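Local coordinates for protein glycerate dehydrogenase/glyoxylate reductase (PDB 2CUK) that probably reduces glyoxylate and hydroxypyruvate to their hydroxyacids, using NAD(P)H, at residues A[167-175]-A[182-193]. Numbering follows the deposited sequence.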
loop_
_atom_site.group_PDB
_atom_site.type_symbol
_atom_site.label_atom_id
_atom_site.label_comp_id
_atom_site.label_asym_id
_atom_site.label_seq_id
_atom_site.Cartn_x
_atom_site.Cartn_y
_atom_site.Cartn_z
ATOM N N GLY A 167 12.328 -1.538 -7.484
ATOM C CA GLY A 167 13.744 -1.222 -7.514
ATOM C C GLY A 167 14.527 -1.673 -6.294
ATOM O O GLY A 167 15.633 -1.187 -6.055
ATOM N N MET A 168 13.965 -2.597 -5.520
ATOM C CA MET A 168 14.641 -3.090 -4.330
ATOM C C MET A 168 15.550 -4.264 -4.655
ATOM O O MET A 168 15.336 -4.975 -5.633
ATOM C CB MET A 168 13.628 -3.550 -3.271
ATOM C CG MET A 168 12.777 -2.440 -2.680
ATOM S SD MET A 168 11.922 -2.998 -1.201
ATOM C CE MET A 168 13.224 -2.848 0.018
ATOM N N ARG A 169 16.569 -4.455 -3.824
ATOM C CA ARG A 169 17.427 -5.583 -3.998
ATOM C C ARG A 169 16.960 -6.630 -3.034
ATOM O O ARG A 169 16.412 -6.337 -1.979
ATOM C CB ARG A 169 18.855 -5.158 -3.657
ATOM C CG ARG A 169 19.603 -4.604 -4.870
ATOM C CD ARG A 169 20.433 -3.364 -4.520
ATOM N NE ARG A 169 21.808 -3.741 -4.177
ATOM C CZ ARG A 169 22.805 -3.060 -4.774
ATOM N NH1 ARG A 169 22.528 -2.095 -5.634
ATOM N NH2 ARG A 169 24.074 -3.343 -4.469
ATOM N N VAL A 170 17.093 -7.897 -3.408
ATOM C CA VAL A 170 16.577 -8.969 -2.568
ATOM C C VAL A 170 17.613 -9.990 -2.108
ATOM O O VAL A 170 18.454 -10.435 -2.887
ATOM C CB VAL A 170 15.446 -9.728 -3.290
ATOM C CG1 VAL A 170 14.963 -10.891 -2.425
ATOM C CG2 VAL A 170 14.296 -8.777 -3.598
ATOM N N VAL A 171 17.535 -10.349 -0.831
ATOM C CA VAL A 171 18.417 -11.350 -0.237
ATOM C C VAL A 171 17.518 -12.182 0.661
ATOM O O VAL A 171 16.397 -11.765 0.972
ATOM C CB VAL A 171 19.551 -10.708 0.608
ATOM C CG1 VAL A 171 20.386 -9.783 -0.259
ATOM C CG2 VAL A 171 18.961 -9.954 1.788
ATOM N N TYR A 172 17.978 -13.353 1.080
ATOM C CA TYR A 172 17.133 -14.176 1.932
ATOM C C TYR A 172 17.867 -15.202 2.771
ATOM O O TYR A 172 19.017 -15.553 2.504
ATOM C CB TYR A 172 16.077 -14.894 1.081
ATOM C CG TYR A 172 16.597 -16.092 0.306
ATOM C CD1 TYR A 172 16.393 -17.394 0.774
ATOM C CD2 TYR A 172 17.295 -15.924 -0.886
ATOM C CE1 TYR A 172 16.871 -18.501 0.065
ATOM C CE2 TYR A 172 17.781 -17.019 -1.600
ATOM C CZ TYR A 172 17.566 -18.304 -1.122
ATOM O OH TYR A 172 18.043 -19.385 -1.837
ATOM N N HIS A 173 17.181 -15.666 3.806
ATOM C CA HIS A 173 17.701 -16.698 4.680
ATOM C C HIS A 173 16.582 -17.715 4.801
ATOM O O HIS A 173 15.409 -17.350 4.824
ATOM C CB HIS A 173 18.041 -16.155 6.066
ATOM C CG HIS A 173 18.414 -17.224 7.045
ATOM N ND1 HIS A 173 19.549 -17.994 6.907
ATOM C CD2 HIS A 173 17.768 -17.699 8.137
ATOM C CE1 HIS A 173 19.585 -18.900 7.870
ATOM N NE2 HIS A 173 18.516 -18.742 8.630
ATOM N N ALA A 174 16.943 -18.989 4.867
ATOM C CA ALA A 174 15.961 -20.058 4.997
ATOM C C ALA A 174 16.691 -21.284 5.521
ATOM O O ALA A 174 17.923 -21.337 5.489
ATOM C CB ALA A 174 15.320 -20.353 3.647
ATOM N N ARG A 175 15.939 -22.265 6.010
ATOM C CA ARG A 175 16.567 -23.468 6.546
ATOM C C ARG A 175 17.373 -24.201 5.460
ATOM O O ARG A 175 18.288 -24.974 5.723
ATOM C CB ARG A 175 15.463 -24.388 7.072
ATOM C CG ARG A 175 14.530 -23.724 8.096
ATOM C CD ARG A 175 15.282 -22.918 9.166
ATOM N NE ARG A 175 14.837 -21.518 9.136
ATOM C CZ ARG A 175 15.395 -20.653 9.992
ATOM N NH1 ARG A 175 16.315 -21.053 10.850
ATOM N NH2 ARG A 175 15.021 -19.369 9.959
ATOM N N TYR A 182 18.880 -14.793 -6.028
ATOM C CA TYR A 182 19.084 -13.897 -4.892
ATOM C C TYR A 182 20.143 -14.462 -3.957
ATOM O O TYR A 182 20.254 -15.676 -3.791
ATOM C CB TYR A 182 17.799 -13.726 -4.074
ATOM C CG TYR A 182 16.525 -13.557 -4.869
ATOM C CD1 TYR A 182 16.350 -12.482 -5.742
ATOM C CD2 TYR A 182 15.478 -14.461 -4.722
ATOM C CE1 TYR A 182 15.156 -12.315 -6.445
ATOM C CE2 TYR A 182 14.288 -14.306 -5.417
ATOM C CZ TYR A 182 14.130 -13.235 -6.273
ATOM O OH TYR A 182 12.936 -13.092 -6.942
ATOM N N PRO A 183 20.942 -13.583 -3.336
ATOM C CA PRO A 183 21.986 -14.028 -2.409
ATOM C C PRO A 183 21.392 -14.714 -1.179
ATOM O O PRO A 183 20.462 -14.194 -0.559
ATOM C CB PRO A 183 22.696 -12.726 -2.047
ATOM C CG PRO A 183 22.573 -11.924 -3.304
ATOM C CD PRO A 183 21.130 -12.166 -3.695
ATOM N N PHE A 184 21.919 -15.888 -0.841
ATOM C CA PHE A 184 21.463 -16.642 0.326
ATOM C C PHE A 184 22.397 -16.263 1.479
ATOM O O PHE A 184 23.611 -16.446 1.384
ATOM C CB PHE A 184 21.554 -18.148 0.058
ATOM C CG PHE A 184 21.121 -19.000 1.219
ATOM C CD1 PHE A 184 19.774 -19.197 1.489
ATOM C CD2 PHE A 184 22.064 -19.595 2.050
ATOM C CE1 PHE A 184 19.366 -19.977 2.570
ATOM C CE2 PHE A 184 21.669 -20.374 3.134
ATOM C CZ PHE A 184 20.314 -20.566 3.395
ATOM N N LEU A 185 21.833 -15.742 2.564
ATOM C CA LEU A 185 22.642 -15.314 3.704
ATOM C C LEU A 185 22.255 -16.005 5.005
ATOM O O LEU A 185 21.185 -16.601 5.118
ATOM C CB LEU A 185 22.502 -13.795 3.897
ATOM C CG LEU A 185 22.686 -12.892 2.673
ATOM C CD1 LEU A 185 22.333 -11.444 3.025
ATOM C CD2 LEU A 185 24.118 -12.991 2.176
ATOM N N SER A 186 23.145 -15.926 5.991
ATOM C CA SER A 186 22.863 -16.484 7.304
ATOM C C SER A 186 21.910 -15.457 7.913
ATOM O O SER A 186 21.844 -14.322 7.436
ATOM C CB SER A 186 24.139 -16.557 8.145
ATOM O OG SER A 186 24.632 -15.252 8.417
ATOM N N LEU A 187 21.177 -15.833 8.954
ATOM C CA LEU A 187 20.255 -14.889 9.577
ATOM C C LEU A 187 21.023 -13.671 10.078
ATOM O O LEU A 187 20.575 -12.535 9.930
ATOM C CB LEU A 187 19.510 -15.547 10.741
ATOM C CG LEU A 187 18.543 -14.637 11.508
ATOM C CD1 LEU A 187 17.534 -14.017 10.553
ATOM C CD2 LEU A 187 17.840 -15.439 12.581
ATOM N N GLU A 188 22.195 -13.919 10.650
ATOM C CA GLU A 188 23.041 -12.856 11.176
ATOM C C GLU A 188 23.424 -11.814 10.122
ATOM O O GLU A 188 23.262 -10.616 10.346
ATOM C CB GLU A 188 24.308 -13.461 11.795
ATOM C CG GLU A 188 24.056 -14.420 12.965
ATOM C CD GLU A 188 23.227 -15.647 12.591
ATOM O OE1 GLU A 188 23.531 -16.297 11.565
ATOM O OE2 GLU A 188 22.274 -15.971 13.336
ATOM N N GLU A 189 23.937 -12.256 8.975
ATOM C CA GLU A 189 24.286 -11.299 7.923
ATOM C C GLU A 189 23.053 -10.601 7.323
ATOM O O GLU A 189 23.088 -9.438 6.948
ATOM C CB GLU A 189 25.089 -12.008 6.825
ATOM C CG GLU A 189 25.380 -11.087 5.635
ATOM C CD GLU A 189 26.534 -11.624 4.815
ATOM O OE1 GLU A 189 26.566 -12.823 4.559
ATOM O OE2 GLU A 189 27.345 -10.819 4.352
ATOM N N LEU A 190 21.942 -11.353 7.202
ATOM C CA LEU A 190 20.760 -10.694 6.654
ATOM C C LEU A 190 20.303 -9.518 7.525
ATOM O O LEU A 190 19.997 -8.435 7.043
ATOM C CB LEU A 190 19.640 -11.730 6.549
ATOM C CG LEU A 190 18.283 -11.095 6.239
ATOM C CD1 LEU A 190 17.671 -11.632 4.943
ATOM C CD2 LEU A 190 17.247 -11.344 7.336
ATOM N N LEU A 191 20.228 -9.765 8.850
ATOM C CA LEU A 191 19.799 -8.703 9.754
ATOM C C LEU A 191 20.740 -7.507 9.676
ATOM O O LEU A 191 20.356 -6.361 9.874
ATOM C CB LEU A 191 19.797 -9.255 11.186
ATOM C CG LEU A 191 18.831 -10.424 11.381
ATOM C CD1 LEU A 191 18.848 -10.948 12.819
ATOM C CD2 LEU A 191 17.382 -10.045 11.084
ATOM N N LYS A 192 22.004 -7.776 9.385
ATOM C CA LYS A 192 23.019 -6.738 9.317
ATOM C C LYS A 192 22.957 -5.883 8.055
ATOM O O LYS A 192 23.153 -4.671 8.114
ATOM C CB LYS A 192 24.403 -7.384 9.428
ATOM C CG LYS A 192 25.574 -6.441 9.220
ATOM C CD LYS A 192 26.891 -7.208 9.273
ATOM C CE LYS A 192 28.080 -6.298 9.035
ATOM N NZ LYS A 192 28.158 -5.219 10.057
ATOM N N GLU A 193 22.672 -6.513 6.920
ATOM C CA GLU A 193 22.642 -5.807 5.642
ATOM C C GLU A 193 21.274 -5.336 5.135
ATOM O O GLU A 193 21.199 -4.453 4.282
ATOM C CB GLU A 193 23.294 -6.692 4.569
ATOM C CG GLU A 193 23.249 -6.111 3.158
ATOM C CD GLU A 193 23.802 -7.062 2.110
ATOM O OE1 GLU A 193 25.026 -7.313 2.113
ATOM O OE2 GLU A 193 23.009 -7.565 1.284
HETATM O O HOH W 1 19.561 -18.414 -3.614
#
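His173 reaches across to the chain just before helix 187-193: its ND1 donates to Leu185 O at 2.8 Å in a bent bond (N-H...O 144°), on a lone pair in the carbonyl plane, and the oxygen lies close to the imidazole plane. With CG anti to the backbone N (chi1 173°), the ring is also carried beneath Leu187, whose CB packs over one face, 4.0 Å from the centroid. With an alanine in place of His173, Leu185 O would probably lose this side-chain donor and Leu187 CB the ring it lies against. One residue back, Tyr172 forms a single parallel-type bridge with Phe184: Tyr172 N donates to Pro183 O (3.1 Å), and Leu185 N returns a nearly straight bond to Tyr172 O (2.8 Å). Phe184 turns the CD1 edge of its ring toward the Tyr172 face in an offset edge-to-face pair, planes at 71°. The Tyr172 hydroxyl is held by Lys178 N and shares a water with Tyr182 O. Val170 CG1 sits over the Tyr182 ring, while Val171 CG2 meets Leu190 CD1 at 3.8 Å. Farther out, Ser186 caps the helix by accepting from Glu189 N, and Leu190 also touches Val150, seating helix 187-193 on a face of the Rossmann-type sheet. Strand 169-173 is outermost on this side, and the bridge extends its edge; two backbone bonds and the His173 bond supply the polar hold, ring and aliphatic contacts the rest.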